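Mitochondrial association factor 1 (Toxoplasma gondii, PDB 6BXS) belongs to a parasite protein family tied to the manipulation of host mitochondria and carries a macro-domain fold, which probably relates it to ADP-ribose-binding proteins. Local coordinates at residues 127-130 with 131-135; 150-153 with 154-158; 239-242 with 243-247; 256-259 with 260-264. All coordinates share one frame; numbering follows the deposited sequence.

The four contacts illustrate how one fold is held together by short-range contacts, in two loops, a helix and a strand-to-helix turn. Contacts 3 and 4 share an interface, for Val241 CG2 packs 3.9 Å from Phe256 CZ and so joins a helix to the strand it precedes. Contact 1 is about 17 Å from contact 3 between centres, and both rest on helix 179-202. Contact 2 lies across the chain's centre from contact 3, about 29 Å away between centres, at the end of strand 147-152, an inner strand of the mixed sheet. Two of them lie near bound sulfate, probably from the crystallisation liquor: Arg247 of contact 3 binds one ion, and the Pro158 side chain of contact 2 is about 5 Å from a sulfate.

Contact 1: residues 127-130 with 131-135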
loop_
_atom_site.group_PDB
_atom_site.type_symbol
_atom_site.label_atom_id
_atom_site.label_comp_id
_atom_site.label_asym_id
_atom_site.label_seq_id
_atom_site.Cartn_x
_atom_site.Cartn_y
_atom_site.Cartn_z
ATOM N N VAL A 127 0.582 -12.733 -1.280
ATOM C CA VAL A 127 -0.477 -12.643 -2.279
ATOM C C VAL A 127 -1.685 -13.457 -1.839
ATOM O O VAL A 127 -1.552 -14.595 -1.397
ATOM C CB VAL A 127 -0.018 -13.135 -3.672
ATOM C CG1 VAL A 127 0.887 -12.108 -4.329
ATOM C CG2 VAL A 127 0.664 -14.493 -3.580
ATOM N N ALA A 128 -2.862 -12.853 -1.951
ATOM C CA ALA A 128 -4.106 -13.543 -1.651
ATOM C C ALA A 128 -4.437 -14.513 -2.779
ATOM O O ALA A 128 -4.963 -15.603 -2.547
ATOM C CB ALA A 128 -5.234 -12.544 -1.451
ATOM N N ILE A 129 -4.115 -14.099 -4.001
ATOM C CA ILE A 129 -4.359 -14.906 -5.190
ATOM C C ILE A 129 -3.151 -14.830 -6.116
ATOM O O ILE A 129 -2.581 -13.760 -6.310
ATOM C CB ILE A 129 -5.620 -14.433 -5.950
ATOM C CG1 ILE A 129 -6.832 -14.422 -5.015
ATOM C CG2 ILE A 129 -5.883 -15.325 -7.165
ATOM C CD1 ILE A 129 -8.091 -13.852 -5.637
ATOM N N VAL A 130 -2.755 -15.968 -6.676
ATOM C CA VAL A 130 -1.685 -15.983 -7.668
ATOM C C VAL A 130 -2.083 -15.086 -8.837
ATOM O O VAL A 130 -3.122 -15.316 -9.455
ATOM C CB VAL A 130 -1.394 -17.402 -8.191
ATOM C CG1 VAL A 130 -0.312 -17.365 -9.272
ATOM C CG2 VAL A 130 -0.972 -18.317 -7.052
ATOM N N PRO A 131 -1.271 -14.056 -9.139
ATOM C CA PRO A 131 -1.594 -13.194 -10.284
ATOM C C PRO A 131 -1.739 -13.970 -11.588
ATOM O O PRO A 131 -1.096 -15.003 -11.759
ATOM C CB PRO A 131 -0.396 -12.242 -10.356
ATOM C CG PRO A 131 0.147 -12.209 -8.977
ATOM C CD PRO A 131 -0.080 -13.578 -8.413
ATOM N N ASN A 132 -2.589 -13.474 -12.480
ATOM C CA ASN A 132 -2.763 -14.056 -13.806
ATOM C C ASN A 132 -3.341 -15.473 -13.786
ATOM O O ASN A 132 -3.003 -16.293 -14.640
ATOM C CB ASN A 132 -1.426 -14.066 -14.552
ATOM C CG ASN A 132 -1.594 -14.244 -16.052
ATOM O OD1 ASN A 132 -2.538 -13.729 -16.653
ATOM N ND2 ASN A 132 -0.682 -14.991 -16.660
ATOM N N THR A 133 -4.203 -15.763 -12.813
ATOM C CA THR A 133 -4.901 -17.048 -12.766
ATOM C C THR A 133 -6.409 -16.844 -12.841
ATOM O O THR A 133 -7.099 -17.476 -13.644
ATOM C CB THR A 133 -4.567 -17.837 -11.483
ATOM O OG1 THR A 133 -4.956 -17.079 -10.329
ATOM C CG2 THR A 133 -3.075 -18.149 -11.415
ATOM N N VAL A 134 -6.904 -15.948 -11.996
ATOM C CA VAL A 134 -8.324 -15.649 -11.909
ATOM C C VAL A 134 -8.659 -14.447 -12.793
ATOM O O VAL A 134 -9.813 -14.236 -13.169
ATOM C CB VAL A 134 -8.717 -15.400 -10.439
ATOM C CG1 VAL A 134 -9.976 -14.580 -10.327
ATOM C CG2 VAL A 134 -8.889 -16.730 -9.715
ATOM N N TRP A 135 -7.634 -13.665 -13.118
ATOM C CA TRP A 135 -7.745 -12.613 -14.124
ATOM C C TRP A 135 -6.610 -12.769 -15.131
ATOM O O TRP A 135 -5.673 -13.528 -14.893
ATOM C CB TRP A 135 -7.704 -11.229 -13.474
ATOM C CG TRP A 135 -6.464 -10.982 -12.676
ATOM C CD1 TRP A 135 -5.231 -10.654 -13.160
ATOM C CD2 TRP A 135 -6.334 -11.038 -11.251
ATOM N NE1 TRP A 135 -4.341 -10.507 -12.125
ATOM C CE2 TRP A 135 -4.993 -10.737 -10.942
ATOM C CE3 TRP A 135 -7.220 -11.316 -10.206
ATOM C CZ2 TRP A 135 -4.517 -10.705 -9.633
ATOM C CZ3 TRP A 135 -6.746 -11.284 -8.907
ATOM C CH2 TRP A 135 -5.409 -10.980 -8.632
#
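The indole of Trp135 is met obliquely by the end of Ile129, whose CD1 stands 4.4 Å from CZ3 of the six-membered ring. Ala188 of helix 179-202 touches both of these side chains, and Val144 also packs on the indole, which is buried. The second flat group is the Val130 carbonyl. Its oxygen accepts a hydrogen bond from Thr133 OG1 at 2.7 Å, with the hydroxyl lying in the carbonyl plane and a C=O...donor angle of 149°. This bond is possible because the Thr133 hydroxyl is tucked between its own backbone N and carbonyl carbon (chi1 60°), facing back along the chain.

The same rotamer sets the Thr133 methyl against Val130, CG2 to CG1 at 3.6 Å, so one side chain supplies both a polar tether and an apolar contact. Ile129 CG2, for its part, approaches Thr133 OG1 at 3.7 Å and meets Val134 CG2 at 4.2 Å, Ile129 and Val134 crossing at about a right angle. The Pro131 ring restricts the backbone after Val130, and Val127 brings CG1 to within 4.4 Å of Pro131 CD while its side chain also packs on Leu98 and Ala101 of helix 83-103. Further along, Asn132 OD1 reaches forward to accept from the backbone N of Glu137.

The result is an irregular connection, folded back on itself by a side-chain-to-backbone bond, that carries the chain from strand 120-126 to helix 137-140 in this macro-domain fold.

Contact 2: residues 150-153 with 154-158; sequences HILK and PEVTP
Leu152 and Val156 meet at about a right angle, with CB of the leucine 3.8 Å from CG2 of the valine. Pro158 crosses the same leucine equally steeply at its far end, where CD1 comes to 4.0 Å from the proline CD. Leu152 is thus touched by two different residues of the segment that follows it, one near its root and one at its branch. In Val156 the first torsion (chi1 -56°) leaves CG2 straddled by the two backbone bonds of its own CA and facing the leucine, while the side chain also packs on Ile70 and Ala74 of helix 61-76.

Behind this apolar pairing, a single oxygen holds the bend. Lys153 O accepts from the backbone N of Val156 at 3.1 Å, a fairly straight bond of 165°, and from Thr157 OG1 at 2.8 Å. Both donors lie well out of the carbonyl plane, on opposite faces of it, so the group is clamped from two sides. A water in turn donates to Thr157 OG1 at 2.6 Å and, weakly, to Leu152 O, which links the hydroxyl to the end of the strand.

The Glu155 side chain folds back at chi2 (83°) and lays OE1 3.4 Å from Lys153 CB. That oxygen is buried without a polar partner in the model. The ammonium group of Lys153 leads away from it to Gly114 O.

Such a doubly gripped carbonyl, closing a type I beta turn from Lys153 to Val156 with Pro154 at its second position, marks the exit from strand 147-152, an inner strand of the macro-domain sheet that lies between strands 166-170 and 120-126.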
loop_
_atom_site.group_PDB
_atom_site.type_symbol
_atom_site.label_atom_id
_atom_site.label_comp_id
_atom_site.label_asym_id
_atom_site.label_seq_id
_atom_site.Cartn_x
_atom_site.Cartn_y
_atom_site.Cartn_z
ATOM N N HIS A 150 8.193 -3.870 3.872
ATOM C CA HIS A 150 9.617 -3.677 4.136
ATOM C C HIS A 150 9.860 -2.958 5.456
ATOM O O HIS A 150 9.251 -1.925 5.731
ATOM C CB HIS A 150 10.276 -2.873 3.011
ATOM C CG HIS A 150 10.091 -3.462 1.647
ATOM N ND1 HIS A 150 10.833 -4.530 1.191
ATOM C CD2 HIS A 150 9.266 -3.115 0.632
ATOM C CE1 HIS A 150 10.462 -4.825 -0.044
ATOM N NE2 HIS A 150 9.513 -3.981 -0.405
ATOM N N ILE A 151 10.755 -3.513 6.265
ATOM C CA ILE A 151 11.311 -2.786 7.396
ATOM C C ILE A 151 12.533 -2.025 6.901
ATOM O O ILE A 151 13.520 -2.629 6.490
ATOM C CB ILE A 151 11.707 -3.718 8.556
ATOM C CG1 ILE A 151 10.511 -4.576 8.975
ATOM C CG2 ILE A 151 12.227 -2.896 9.733
ATOM C CD1 ILE A 151 10.813 -5.561 10.088
ATOM N N LEU A 152 12.459 -0.699 6.935
ATOM C CA LEU A 152 13.540 0.143 6.439
ATOM C C LEU A 152 14.668 0.254 7.455
ATOM O O LEU A 152 14.435 0.208 8.663
ATOM C CB LEU A 152 13.009 1.537 6.098
ATOM C CG LEU A 152 11.937 1.609 5.010
ATOM C CD1 LEU A 152 11.391 3.024 4.911
ATOM C CD2 LEU A 152 12.489 1.155 3.666
ATOM N N LYS A 153 15.895 0.398 6.961
ATOM C CA LYS A 153 17.033 0.626 7.842
ATOM C C LYS A 153 16.909 2.024 8.444
ATOM O O LYS A 153 16.263 2.895 7.858
ATOM C CB LYS A 153 18.358 0.475 7.093
ATOM C CG LYS A 153 18.557 -0.882 6.431
ATOM C CD LYS A 153 20.014 -1.106 6.060
ATOM C CE LYS A 153 20.716 -2.000 7.072
ATOM N NZ LYS A 153 20.422 -3.439 6.835
ATOM N N PRO A 154 17.520 2.244 9.621
ATOM C CA PRO A 154 17.402 3.546 10.291
ATOM C C PRO A 154 17.889 4.712 9.436
ATOM O O PRO A 154 17.414 5.834 9.601
ATOM C CB PRO A 154 18.285 3.383 11.534
ATOM C CG PRO A 154 18.353 1.918 11.768
ATOM C CD PRO A 154 18.315 1.290 10.412
ATOM N N GLU A 155 18.821 4.448 8.527
ATOM C CA GLU A 155 19.441 5.525 7.762
ATOM C C GLU A 155 18.615 5.953 6.545
ATOM O O GLU A 155 19.021 6.855 5.813
ATOM C CB GLU A 155 20.842 5.122 7.308
ATOM C CG GLU A 155 21.778 4.726 8.441
ATOM C CD GLU A 155 21.606 3.282 8.879
ATOM O OE1 GLU A 155 20.654 2.617 8.417
ATOM O OE2 GLU A 155 22.431 2.812 9.691
ATOM N N VAL A 156 17.465 5.315 6.329
ATOM C CA VAL A 156 16.527 5.754 5.295
ATOM C C VAL A 156 15.119 5.923 5.866
ATOM O O VAL A 156 14.158 6.122 5.124
ATOM C CB VAL A 156 16.474 4.769 4.106
ATOM C CG1 VAL A 156 17.863 4.562 3.523
ATOM C CG2 VAL A 156 15.867 3.440 4.526
ATOM N N THR A 157 15.003 5.842 7.186
ATOM C CA THR A 157 13.710 5.967 7.853
ATOM C C THR A 157 13.224 7.417 7.816
ATOM O O THR A 157 13.899 8.296 8.348
ATOM C CB THR A 157 13.794 5.497 9.313
ATOM O OG1 THR A 157 14.249 4.137 9.354
ATOM C CG2 THR A 157 12.434 5.596 9.997
ATOM N N PRO A 158 12.056 7.669 7.191
ATOM C CA PRO A 158 11.524 9.033 7.050
ATOM C C PRO A 158 11.505 9.844 8.347
ATOM O O PRO A 158 11.006 9.374 9.370
ATOM C CB PRO A 158 10.095 8.795 6.550
ATOM C CG PRO A 158 10.179 7.529 5.799
ATOM C CD PRO A 158 11.186 6.682 6.524
HETATM O O HOH W 1 14.487 2.391 11.226
#

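Contact 3: residues 239-242 with 243-247. With SO4 (sulfate ion), chain G.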
loop_
_atom_site.group_PDB
_atom_site.type_symbol
_atom_site.label_atom_id
_atom_site.label_comp_id
_atom_site.label_asym_id
_atom_site.label_seq_id
_atom_site.Cartn_x
_atom_site.Cartn_y
_atom_site.Cartn_z
ATOM N N VAL A 239 -15.700 -1.599 -1.654
ATOM C CA VAL A 239 -16.105 -2.995 -1.551
ATOM C C VAL A 239 -14.917 -3.891 -1.192
ATOM O O VAL A 239 -15.066 -4.862 -0.448
ATOM C CB VAL A 239 -16.752 -3.479 -2.868
ATOM C CG1 VAL A 239 -16.966 -4.987 -2.858
ATOM C CG2 VAL A 239 -18.077 -2.767 -3.091
ATOM N N ALA A 240 -13.741 -3.567 -1.721
ATOM C CA ALA A 240 -12.537 -4.333 -1.415
ATOM C C ALA A 240 -12.159 -4.179 0.056
ATOM O O ALA A 240 -11.724 -5.135 0.698
ATOM C CB ALA A 240 -11.383 -3.898 -2.307
ATOM N N VAL A 241 -12.320 -2.970 0.581
ATOM C CA VAL A 241 -12.036 -2.703 1.985
ATOM C C VAL A 241 -13.005 -3.467 2.890
ATOM O O VAL A 241 -12.594 -4.039 3.899
ATOM C CB VAL A 241 -12.112 -1.192 2.291
ATOM C CG1 VAL A 241 -12.161 -0.932 3.798
ATOM C CG2 VAL A 241 -10.920 -0.466 1.671
ATOM N N GLU A 242 -14.286 -3.469 2.530
ATOM C CA GLU A 242 -15.301 -4.184 3.304
ATOM C C GLU A 242 -14.971 -5.668 3.416
ATOM O O GLU A 242 -15.069 -6.253 4.496
ATOM C CB GLU A 242 -16.686 -4.016 2.671
ATOM C CG GLU A 242 -17.279 -2.619 2.804
ATOM C CD GLU A 242 -18.620 -2.487 2.099
ATOM O OE1 GLU A 242 -19.642 -2.910 2.679
ATOM O OE2 GLU A 242 -18.651 -1.962 0.966
ATOM N N ALA A 243 -14.575 -6.266 2.296
ATOM C CA ALA A 243 -14.273 -7.692 2.253
ATOM C C ALA A 243 -13.035 -8.017 3.079
ATOM O O ALA A 243 -12.988 -9.039 3.761
ATOM C CB ALA A 243 -14.081 -8.148 0.812
ATOM N N ALA A 244 -12.033 -7.145 3.007
ATOM C CA ALA A 244 -10.780 -7.352 3.725
ATOM C C ALA A 244 -10.975 -7.248 5.235
ATOM O O ALA A 244 -10.427 -8.050 5.991
ATOM C CB ALA A 244 -9.737 -6.350 3.261
ATOM N N ILE A 245 -11.749 -6.259 5.671
ATOM C CA ILE A 245 -12.027 -6.082 7.092
ATOM C C ILE A 245 -12.816 -7.276 7.629
ATOM O O ILE A 245 -12.535 -7.778 8.717
ATOM C CB ILE A 245 -12.810 -4.779 7.353
ATOM C CG1 ILE A 245 -11.945 -3.555 7.036
ATOM C CG2 ILE A 245 -13.302 -4.711 8.798
ATOM C CD1 ILE A 245 -10.681 -3.433 7.862
ATOM N N THR A 246 -13.806 -7.719 6.860
ATOM C CA THR A 246 -14.596 -8.893 7.217
ATOM C C THR A 246 -13.723 -10.136 7.329
ATOM O O THR A 246 -13.919 -10.961 8.219
ATOM C CB THR A 246 -15.709 -9.149 6.180
ATOM O OG1 THR A 246 -16.715 -8.136 6.304
ATOM C CG2 THR A 246 -16.359 -10.514 6.384
ATOM N N ARG A 247 -12.768 -10.270 6.415
ATOM C CA ARG A 247 -11.889 -11.434 6.386
ATOM C C ARG A 247 -10.977 -11.506 7.609
ATOM O O ARG A 247 -10.926 -12.532 8.289
ATOM C CB ARG A 247 -11.044 -11.426 5.104
ATOM C CG ARG A 247 -9.837 -12.367 5.107
ATOM C CD ARG A 247 -10.226 -13.820 5.353
ATOM N NE ARG A 247 -9.124 -14.736 5.054
ATOM C CZ ARG A 247 -8.244 -15.190 5.944
ATOM N NH1 ARG A 247 -8.317 -14.832 7.220
ATOM N NH2 ARG A 247 -7.283 -16.016 5.553
HETATM S S SO4 G . -6.404 -16.014 9.587
HETATM O O1 SO4 G . -6.135 -16.032 8.150
HETATM O O2 SO4 G . -5.237 -16.514 10.311
HETATM O O3 SO4 G . -6.689 -14.647 10.016
HETATM O O4 SO4 G . -7.556 -16.865 9.879
#
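Thr246 grips the carbonyl oxygen of Glu242 twice, through its backbone N and through OG1, both at 3.1 Å. The two donors arrive from opposite faces of the carbonyl plane, each tilted out of it, and the hydroxyl can reach because it stands beside the threonine's own backbone N (chi1 -71°). One residue earlier, the pair Val241 and Ile245, themselves about a turn apart, lie side by side and point the same way, CG1 to CG1 at 4.2 Å. Their backbones are hydrogen-bonded, Ile245 N to Val241 O at 3.0 Å.

Both side chains press on Leu254 of strand 253-256, and Val241 also faces Met190 of helix 179-202, with Ala240 and Ala244 packing on that same helix. The extended Glu242 side chain is hydrogen-bonded through OE2 to Ser271 OG.

At the exposed end, Arg247 sends its guanidinium away from the helix to a sulfate ion. NH1 at 2.7 Å and NH2 at 2.8 Å converge on the one oxygen O1, near the plane of the group at its edge, and Lys202 NZ binds the same ion.

This is regular alpha-helical i to i+4 bonding within helix 230-248, the connecting helix of the beta-alpha-beta crossover from strand 213-216 to strand 253-256.

Contact 4: residues 256-259 with 260-264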
loop_
_atom_site.group_PDB
_atom_site.type_symbol
_atom_site.label_atom_id
_atom_site.label_comp_id
_atom_site.label_asym_id
_atom_site.label_seq_id
_atom_site.Cartn_x
_atom_site.Cartn_y
_atom_site.Cartn_z
ATOM N N PHE A 256 -6.773 7.055 4.685
ATOM C CA PHE A 256 -6.751 7.295 3.246
ATOM C C PHE A 256 -6.171 8.664 2.924
ATOM O O PHE A 256 -6.600 9.681 3.471
ATOM C CB PHE A 256 -8.155 7.167 2.657
ATOM C CG PHE A 256 -8.624 5.748 2.526
ATOM C CD1 PHE A 256 -8.274 4.992 1.421
ATOM C CD2 PHE A 256 -9.408 5.167 3.508
ATOM C CE1 PHE A 256 -8.697 3.683 1.297
ATOM C CE2 PHE A 256 -9.835 3.859 3.388
ATOM C CZ PHE A 256 -9.479 3.116 2.281
ATOM N N MET A 257 -5.191 8.675 2.028
ATOM C CA MET A 257 -4.554 9.908 1.590
ATOM C C MET A 257 -5.513 10.705 0.715
ATOM O O MET A 257 -6.550 10.190 0.294
ATOM C CB MET A 257 -3.265 9.600 0.830
ATOM C CG MET A 257 -2.270 8.778 1.634
ATOM S SD MET A 257 -0.916 8.132 0.640
ATOM C CE MET A 257 -0.126 9.652 0.116
ATOM N N TYR A 258 -5.158 11.954 0.433
ATOM C CA TYR A 258 -6.066 12.859 -0.257
ATOM C C TYR A 258 -5.808 12.939 -1.756
ATOM O O TYR A 258 -4.663 12.965 -2.203
ATOM C CB TYR A 258 -5.965 14.263 0.336
ATOM C CG TYR A 258 -6.903 15.255 -0.316
ATOM C CD1 TYR A 258 -8.231 15.349 0.081
ATOM C CD2 TYR A 258 -6.464 16.090 -1.336
ATOM C CE1 TYR A 258 -9.093 16.252 -0.514
ATOM C CE2 TYR A 258 -7.319 16.995 -1.938
ATOM C CZ TYR A 258 -8.632 17.071 -1.523
ATOM O OH TYR A 258 -9.487 17.972 -2.117
ATOM N N GLU A 259 -6.896 12.965 -2.519
ATOM C CA GLU A 259 -6.858 13.379 -3.913
ATOM C C GLU A 259 -8.096 14.243 -4.172
ATOM O O GLU A 259 -9.147 14.010 -3.569
ATOM C CB GLU A 259 -6.792 12.170 -4.855
ATOM C CG GLU A 259 -7.793 11.055 -4.570
ATOM C CD GLU A 259 -9.154 11.286 -5.199
ATOM O OE1 GLU A 259 -9.244 12.022 -6.206
ATOM O OE2 GLU A 259 -10.138 10.718 -4.685
ATOM N N PRO A 260 -7.967 15.257 -5.049
ATOM C CA PRO A 260 -8.973 16.322 -5.190
ATOM C C PRO A 260 -10.440 15.882 -5.311
ATOM O O PRO A 260 -11.310 16.639 -4.880
ATOM C CB PRO A 260 -8.533 17.030 -6.474
ATOM C CG PRO A 260 -7.065 16.861 -6.493
ATOM C CD PRO A 260 -6.806 15.492 -5.931
ATOM N N SER A 261 -10.715 14.707 -5.871
ATOM C CA SER A 261 -12.101 14.276 -6.081
ATOM C C SER A 261 -12.698 13.558 -4.867
ATOM O O SER A 261 -13.877 13.199 -4.874
ATOM C CB SER A 261 -12.197 13.361 -7.306
ATOM O OG SER A 261 -11.630 12.090 -7.047
ATOM N N ASP A 262 -11.881 13.352 -3.834
ATOM C CA ASP A 262 -12.325 12.721 -2.590
ATOM C C ASP A 262 -13.040 11.393 -2.858
ATOM O O ASP A 262 -13.979 11.016 -2.156
ATOM C CB ASP A 262 -13.236 13.685 -1.812
ATOM C CG ASP A 262 -12.641 14.117 -0.477
ATOM O OD1 ASP A 262 -11.772 13.403 0.067
ATOM O OD2 ASP A 262 -13.054 15.179 0.038
ATOM N N THR A 263 -12.564 10.677 -3.870
ATOM C CA THR A 263 -13.239 9.481 -4.357
ATOM C C THR A 263 -13.214 8.336 -3.344
ATOM O O THR A 263 -14.179 7.579 -3.244
ATOM C CB THR A 263 -12.609 9.013 -5.683
ATOM O OG1 THR A 263 -12.939 9.954 -6.712
ATOM C CG2 THR A 263 -13.116 7.639 -6.099
ATOM N N ALA A 264 -12.119 8.207 -2.599
ATOM C CA ALA A 264 -12.016 7.161 -1.586
ATOM C C ALA A 264 -13.119 7.327 -0.545
ATOM O O ALA A 264 -13.800 6.367 -0.183
ATOM C CB ALA A 264 -10.649 7.189 -0.919
#
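Glu259 bends back toward Ser261 and Thr263 through two successive twists: chi1 of 48° swings CG over the residue's own backbone, and chi2 of 85° folds the carboxylate toward the following residues. There OE1 accepts twice from Ser261, by its syn lone pair from OG at 2.5 Å and from above the carboxylate plane by the backbone N at 3.1 Å. The other oxygen, OE2, takes the backbone N of Thr263 at 2.6 Å, nearly along its C-O axis. With both oxygens engaged, the group's rotation is fixed, and the positive end of the helix would probably favour its negative charge. The Ser261 bonds lie within a type I beta turn from Glu259 to Asp262, closed by Asp262 N to Glu259 O at 2.8 Å, while the Thr263 bond reaches the first residue of the C-terminal helix 263-276; the turn thus leads into that helix from strand 253-256 of the macro-domain sheet.

Thr263 OG1 donates onward to Ser261 OG at 2.5 Å, a second shell that steadies the serine hydroxyl. Tyr258 meets Pro260 obliquely, OH 3.5 Å from Pro260 CA, and approaches Asp262, whose OD1 is 4.0 Å from CE1, with ring and carboxylate planes 78° apart. Deeper in, the Phe256 ring, which also meets Phe23, touches Ala264 through CD1 to CB at 4.0 Å.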